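Local coordinates for protein SalCYP truncation (Salinispora tropica, PDB 7ABB) that is a truncated construct of a cytochrome P450, a helix-rich fold that carries a bound heme c, at residues 15-26 with 304-312. Numbering follows the deposited sequence.
Sequences FFAAPQAYRRVA and LLPLALANY
Arg23 and Tyr312 stack where the N-terminal helix of this cytochrome P450 fold packs against strand 302-304 of the mixed beta sheet and the short helix 307-310 that follows it. The Arg23 side chain leaves helix 19-29 at CB. Its CG stands beside the backbone N (chi1 -73°) and lies 3.6 Å from Leu309 CD2, the two side chains running in opposite directions. CD then runs onto the aromatic ring, 3.4 Å from Tyr312 CD2, and a bend at chi3 lays the rest of the chain along it. NE follows over CD2 and CE2; CZ sits 3.6 Å from the ring centroid, with guanidinium and ring planes only 10° apart, a cation-pi stack. NH1 lies above the middle of the ring and also gives a hydrogen bond of 3.2 Å to Ala308 O, which it meets in the guanidinium plane but tilted 19° from the carbonyl plane. Stack and bond together fix the rotation of the guanidinium, whose other face looks onto Pro19 O. The phenol end of Tyr312 is anchored separately, its OH hydrogen-bonded to Val278 O.

One turn back on the helix, Pro19 CB touches Ala308 CB, and one turn on, Ala26 meets the methyls of Leu309. Tyr22 crosses Pro306 at about a right angle, Tyr22 CD2 being 3.7 Å from Pro306 CB, while Val45 of strand 43-46 touches both side chains. Leu307, beside these residues, reaches the heme c. At the far end Leu304 CD1 approaches Phe15 CB, and the hydroxyl Tyr22 OH donates to a lone pair of Phe15 O at 2.7 Å.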
ATOM      1  N   PHE A  15     -12.880   4.664  13.075  1.00 27.88           N
ATOM      2  CA  PHE A  15     -12.289   3.901  11.978  1.00 24.65           C
ATOM      3  C   PHE A  15     -10.768   4.039  11.904  1.00 27.27           C
ATOM      4  O   PHE A  15     -10.142   3.311  11.126  1.00 27.75           O
ATOM      5  CB  PHE A  15     -12.914   4.280  10.634  1.00 27.47           C
ATOM      6  CG  PHE A  15     -12.812   5.739  10.292  1.00 28.88           C
ATOM      7  CD1 PHE A  15     -11.593   6.315  10.000  1.00 32.83           C
ATOM      8  CD2 PHE A  15     -13.948   6.523  10.230  1.00 48.17           C
ATOM      9  CE1 PHE A  15     -11.498   7.655   9.680  1.00 50.55           C
ATOM     10  CE2 PHE A  15     -13.858   7.865   9.906  1.00 47.90           C
ATOM     11  CZ  PHE A  15     -12.631   8.429   9.632  1.00 46.76           C
ATOM     12  N   PHE A  16     -10.166   4.932  12.673  1.00 28.86           N
ATOM     13  CA  PHE A  16      -8.697   4.974  12.783  1.00 32.32           C
ATOM     14  C   PHE A  16      -8.129   3.831  13.601  1.00 40.91           C
ATOM     15  O   PHE A  16      -6.932   3.798  13.896  1.00 40.66           O
ATOM     16  CB  PHE A  16      -8.270   6.307  13.393  1.00 46.89           C
ATOM     17  CG  PHE A  16      -8.398   7.464  12.453  1.00 46.95           C
ATOM     18  CD1 PHE A  16      -7.597   7.545  11.328  1.00 62.63           C
ATOM     19  CD2 PHE A  16      -9.315   8.478  12.693  1.00 65.68           C
ATOM     20  CE1 PHE A  16      -7.707   8.614  10.451  1.00 63.22           C
ATOM     21  CE2 PHE A  16      -9.430   9.553  11.819  1.00 66.22           C
ATOM     22  CZ  PHE A  16      -8.624   9.618  10.699  1.00 59.32           C
ATOM     23  N   ALA A  17      -8.933   2.860  14.011  1.00 48.35           N
ATOM     24  CA  ALA A  17      -8.451   1.831  14.909  1.00 40.42           C
ATOM     25  C   ALA A  17      -7.497   0.878  14.186  1.00 38.08           C
ATOM     26  O   ALA A  17      -7.490   0.767  12.960  1.00 33.87           O
ATOM     27  CB  ALA A  17      -9.629   1.066  15.501  1.00 51.30           C
ATOM     28  N   ALA A  18      -6.672   0.188  14.976  1.00 36.30           N
ATOM     29  CA  ALA A  18      -5.731  -0.768  14.416  1.00 32.62           C
ATOM     30  C   ALA A  18      -6.468  -1.990  13.866  1.00 27.79           C
ATOM     31  O   ALA A  18      -7.607  -2.258  14.254  1.00 28.20           O
ATOM     32  CB  ALA A  18      -4.730  -1.208  15.486  1.00 30.31           C
ATOM     33  N   PRO A  19      -5.814  -2.777  12.998  1.00 24.83           N
ATOM     34  CA  PRO A  19      -6.447  -4.021  12.518  1.00 22.56           C
ATOM     35  C   PRO A  19      -6.987  -4.904  13.630  1.00 23.61           C
ATOM     36  O   PRO A  19      -8.107  -5.424  13.516  1.00 24.02           O
ATOM     37  CB  PRO A  19      -5.317  -4.713  11.760  1.00 23.80           C
ATOM     38  CG  PRO A  19      -4.490  -3.561  11.223  1.00 25.93           C
ATOM     39  CD  PRO A  19      -4.551  -2.493  12.292  1.00 24.43           C
ATOM     40  N   GLN A  20      -6.230  -5.073  14.698  1.00 26.06           N
ATOM     41  CA  GLN A  20      -6.674  -5.911  15.806  1.00 26.13           C
ATOM     42  C   GLN A  20      -7.975  -5.398  16.392  1.00 27.52           C
ATOM     43  O   GLN A  20      -8.827  -6.184  16.827  1.00 29.34           O
ATOM     44  CB  GLN A  20      -5.596  -5.949  16.882  1.00 31.60           C
ATOM     45  CG  GLN A  20      -5.311  -7.300  17.448  1.00 66.17           C
ATOM     46  CD  GLN A  20      -4.153  -7.242  18.422  1.00 58.77           C
ATOM     47  OE1 GLN A  20      -3.024  -7.605  18.088  1.00 71.02           O
ATOM     48  NE2 GLN A  20      -4.424  -6.752  19.624  1.00 56.59           N
ATOM     49  N   ALA A  21      -8.135  -4.079  16.442  1.00 29.29           N
ATOM     50  CA  ALA A  21      -9.354  -3.513  16.994  1.00 30.46           C
ATOM     51  C   ALA A  21     -10.522  -3.737  16.048  1.00 28.13           C
ATOM     52  O   ALA A  21     -11.617  -4.105  16.488  1.00 27.22           O
ATOM     53  CB  ALA A  21      -9.163  -2.029  17.280  1.00 34.48           C
ATOM     54  N   TYR A  22     -10.313  -3.533  14.745  1.00 24.06           N
ATOM     55  CA  TYR A  22     -11.341  -3.910  13.786  1.00 22.94           C
ATOM     56  C   TYR A  22     -11.801  -5.341  14.023  1.00 23.03           C
ATOM     57  O   TYR A  22     -13.003  -5.626  14.043  1.00 22.90           O
ATOM     58  CB  TYR A  22     -10.824  -3.765  12.356  1.00 22.31           C
ATOM     59  CG  TYR A  22     -11.037  -2.410  11.739  1.00 20.31           C
ATOM     60  CD1 TYR A  22     -10.167  -1.355  12.009  1.00 23.51           C
ATOM     61  CD2 TYR A  22     -12.087  -2.189  10.876  1.00 19.02           C
ATOM     62  CE1 TYR A  22     -10.350  -0.115  11.427  1.00 24.50           C
ATOM     63  CE2 TYR A  22     -12.282  -0.950  10.288  1.00 20.55           C
ATOM     64  CZ  TYR A  22     -11.409   0.079  10.572  1.00 21.45           C
ATOM     65  OH  TYR A  22     -11.620   1.308   9.978  1.00 23.16           O
ATOM     66  N   ARG A  23     -10.851  -6.262  14.198  1.00 24.86           N
ATOM     67  CA  ARG A  23     -11.209  -7.669  14.307  1.00 23.26           C
ATOM     68  C   ARG A  23     -11.931  -7.958  15.618  1.00 23.76           C
ATOM     69  O   ARG A  23     -12.898  -8.724  15.631  1.00 27.00           O
ATOM     70  CB  ARG A  23      -9.978  -8.555  14.161  1.00 22.67           C
ATOM     71  CG  ARG A  23      -9.493  -8.598  12.714  1.00 21.43           C
ATOM     72  CD  ARG A  23      -8.426  -9.644  12.448  1.00 23.35           C
ATOM     73  NE  ARG A  23      -7.123  -9.299  13.022  1.00 25.79           N
ATOM     74  CZ  ARG A  23      -6.149  -8.638  12.391  1.00 22.66           C
ATOM     75  NH1 ARG A  23      -6.330  -8.200  11.146  1.00 22.99           N
ATOM     76  NH2 ARG A  23      -5.004  -8.400  13.034  1.00 25.01           N
ATOM     77  N   ARG A  24     -11.514  -7.318  16.714  1.00 25.33           N
ATOM     78  CA  ARG A  24     -12.194  -7.524  17.997  1.00 26.71           C
ATOM     79  C   ARG A  24     -13.617  -6.989  17.952  1.00 27.98           C
ATOM     80  O   ARG A  24     -14.552  -7.639  18.436  1.00 29.76           O
ATOM     81  CB  ARG A  24     -11.437  -6.841  19.122  1.00 30.24           C
ATOM     82  CG  ARG A  24     -12.041  -7.096  20.512  1.00 43.89           C
ATOM     83  CD  ARG A  24     -11.450  -6.167  21.572  1.00 61.95           C
ATOM     84  NE  ARG A  24     -11.778  -4.766  21.306  1.00 71.27           N
ATOM     85  CZ  ARG A  24     -12.913  -4.173  21.673  1.00 70.28           C
ATOM     86  NH1 ARG A  24     -13.849  -4.849  22.335  1.00 77.85           N
ATOM     87  NH2 ARG A  24     -13.113  -2.896  21.377  1.00 64.68           N
ATOM     88  N   VAL A  25     -13.798  -5.789  17.403  1.00 25.62           N
ATOM     89  CA  VAL A  25     -15.130  -5.201  17.349  1.00 24.34           C
ATOM     90  C   VAL A  25     -16.029  -6.055  16.469  1.00 26.81           C
ATOM     91  O   VAL A  25     -17.197  -6.293  16.795  1.00 26.14           O
ATOM     92  CB  VAL A  25     -15.062  -3.742  16.859  1.00 26.30           C
ATOM     93  CG1 VAL A  25     -16.477  -3.198  16.599  1.00 28.40           C
ATOM     94  CG2 VAL A  25     -14.384  -2.882  17.883  1.00 27.93           C
ATOM     95  N   ALA A  26     -15.491  -6.541  15.348  1.00 23.71           N
ATOM     96  CA  ALA A  26     -16.261  -7.391  14.456  1.00 22.80           C
ATOM     97  C   ALA A  26     -16.641  -8.707  15.148  1.00 23.86           C
ATOM     98  O   ALA A  26     -17.799  -9.148  15.051  1.00 24.33           O
ATOM     99  CB  ALA A  26     -15.466  -7.608  13.166  1.00 26.48           C
ATOM    100  N   LEU A 304     -17.337   1.107   4.891  1.00 17.18           N
ATOM    101  CA  LEU A 304     -15.910   0.814   4.876  1.00 16.90           C
ATOM    102  C   LEU A 304     -15.656  -0.648   4.535  1.00 18.09           C
ATOM    103  O   LEU A 304     -16.414  -1.545   4.933  1.00 18.27           O
ATOM    104  CB  LEU A 304     -15.261   1.141   6.222  1.00 18.28           C
ATOM    105  CG  LEU A 304     -15.404   2.571   6.729  1.00 22.48           C
ATOM    106  CD1 LEU A 304     -14.473   2.780   7.913  1.00 24.21           C
ATOM    107  CD2 LEU A 304     -15.130   3.577   5.620  1.00 37.71           C
ATOM    108  N   LEU A 305     -14.533  -0.883   3.850  1.00 19.29           N
ATOM    109  CA  LEU A 305     -14.142  -2.187   3.319  1.00 18.66           C
ATOM    110  C   LEU A 305     -12.783  -2.572   3.905  1.00 18.67           C
ATOM    111  O   LEU A 305     -11.772  -2.599   3.188  1.00 18.79           O
ATOM    112  CB  LEU A 305     -14.098  -2.147   1.792  1.00 18.53           C
ATOM    113  CG  LEU A 305     -15.394  -1.677   1.105  1.00 19.48           C
ATOM    114  CD1 LEU A 305     -15.222  -1.738  -0.418  1.00 21.18           C
ATOM    115  CD2 LEU A 305     -16.551  -2.489   1.537  1.00 21.93           C
ATOM    116  N   PRO A 306     -12.714  -2.878   5.206  1.00 17.85           N
ATOM    117  CA  PRO A 306     -11.393  -3.093   5.832  1.00 17.22           C
ATOM    118  C   PRO A 306     -10.742  -4.388   5.362  1.00 19.54           C
ATOM    119  O   PRO A 306     -11.280  -5.485   5.549  1.00 18.25           O
ATOM    120  CB  PRO A 306     -11.710  -3.128   7.332  1.00 18.37           C
ATOM    121  CG  PRO A 306     -13.164  -3.541   7.384  1.00 20.37           C
ATOM    122  CD  PRO A 306     -13.792  -2.862   6.213  1.00 17.83           C
ATOM    123  N   LEU A 307      -9.539  -4.257   4.796  1.00 18.18           N
ATOM    124  CA  LEU A 307      -8.801  -5.431   4.364  1.00 18.33           C
ATOM    125  C   LEU A 307      -8.374  -6.293   5.558  1.00 16.95           C
ATOM    126  O   LEU A 307      -8.165  -7.500   5.400  1.00 20.33           O
ATOM    127  CB  LEU A 307      -7.579  -4.992   3.543  1.00 17.73           C
ATOM    128  CG  LEU A 307      -7.905  -4.086   2.342  1.00 19.09           C
ATOM    129  CD1 LEU A 307      -6.618  -3.826   1.562  1.00 19.33           C
ATOM    130  CD2 LEU A 307      -8.978  -4.717   1.458  1.00 20.78           C
ATOM    131  N   ALA A 308      -8.235  -5.690   6.743  1.00 16.78           N
ATOM    132  CA  ALA A 308      -7.934  -6.424   7.977  1.00 18.29           C
ATOM    133  C   ALA A 308      -9.050  -7.381   8.359  1.00 18.57           C
ATOM    134  O   ALA A 308      -8.813  -8.312   9.130  1.00 21.40           O
ATOM    135  CB  ALA A 308      -7.693  -5.455   9.131  1.00 18.90           C
ATOM    136  N   LEU A 309     -10.267  -7.142   7.880  1.00 18.78           N
ATOM    137  CA  LEU A 309     -11.334  -8.112   8.076  1.00 19.22           C
ATOM    138  C   LEU A 309     -11.454  -9.067   6.886  1.00 14.84           C
ATOM    139  O   LEU A 309     -11.546 -10.285   7.098  1.00 20.57           O
ATOM    140  CB  LEU A 309     -12.670  -7.394   8.346  1.00 18.77           C
ATOM    141  CG  LEU A 309     -12.693  -6.511   9.599  1.00 18.72           C
ATOM    142  CD1 LEU A 309     -14.089  -5.963   9.851  1.00 22.57           C
ATOM    143  CD2 LEU A 309     -12.207  -7.231  10.818  1.00 20.69           C
ATOM    144  N   ALA A 310     -11.462  -8.555   5.652  1.00 16.07           N
ATOM    145  CA  ALA A 310     -11.567  -9.423   4.482  1.00 18.72           C
ATOM    146  C   ALA A 310     -10.515 -10.522   4.521  1.00 19.11           C
ATOM    147  O   ALA A 310     -10.809 -11.701   4.303  1.00 19.32           O
ATOM    148  CB  ALA A 310     -11.437  -8.595   3.190  1.00 19.20           C
ATOM    149  N   ASN A 311      -9.263 -10.147   4.821  1.00 17.21           N
ATOM    150  CA  ASN A 311      -8.146 -11.078   4.704  1.00 16.26           C
ATOM    151  C   ASN A 311      -7.984 -11.964   5.926  1.00 19.28           C
ATOM    152  O   ASN A 311      -7.074 -12.813   5.955  1.00 19.49           O
ATOM    153  CB  ASN A 311      -6.851 -10.298   4.441  1.00 16.46           C
ATOM    154  CG  ASN A 311      -6.728  -9.853   2.995  1.00 17.72           C
ATOM    155  OD1 ASN A 311      -7.408 -10.370   2.112  1.00 17.67           O
ATOM    156  ND2 ASN A 311      -5.817  -8.913   2.725  1.00 20.02           N
ATOM    157  N   TYR A 312      -8.834 -11.785   6.946  1.00 18.62           N
ATOM    158  CA  TYR A 312      -8.876 -12.639   8.121  1.00 18.68           C
ATOM    159  C   TYR A 312     -10.201 -13.376   8.276  1.00 18.18           C
ATOM    160  O   TYR A 312     -10.457 -13.941   9.336  1.00 21.19           O
ATOM    161  CB  TYR A 312      -8.609 -11.815   9.385  1.00 20.13           C
ATOM    162  CG  TYR A 312      -7.156 -11.494   9.650  1.00 20.85           C
ATOM    163  CD1 TYR A 312      -6.421 -10.682   8.784  1.00 19.09           C
ATOM    164  CD2 TYR A 312      -6.543 -11.971  10.785  1.00 22.73           C
ATOM    165  CE1 TYR A 312      -5.081 -10.391   9.066  1.00 19.26           C
ATOM    166  CE2 TYR A 312      -5.221 -11.683  11.069  1.00 20.91           C
ATOM    167  CZ  TYR A 312      -4.513 -10.887  10.182  1.00 19.96           C
ATOM    168  OH  TYR A 312      -3.201 -10.641  10.539  1.00 21.42           O
TER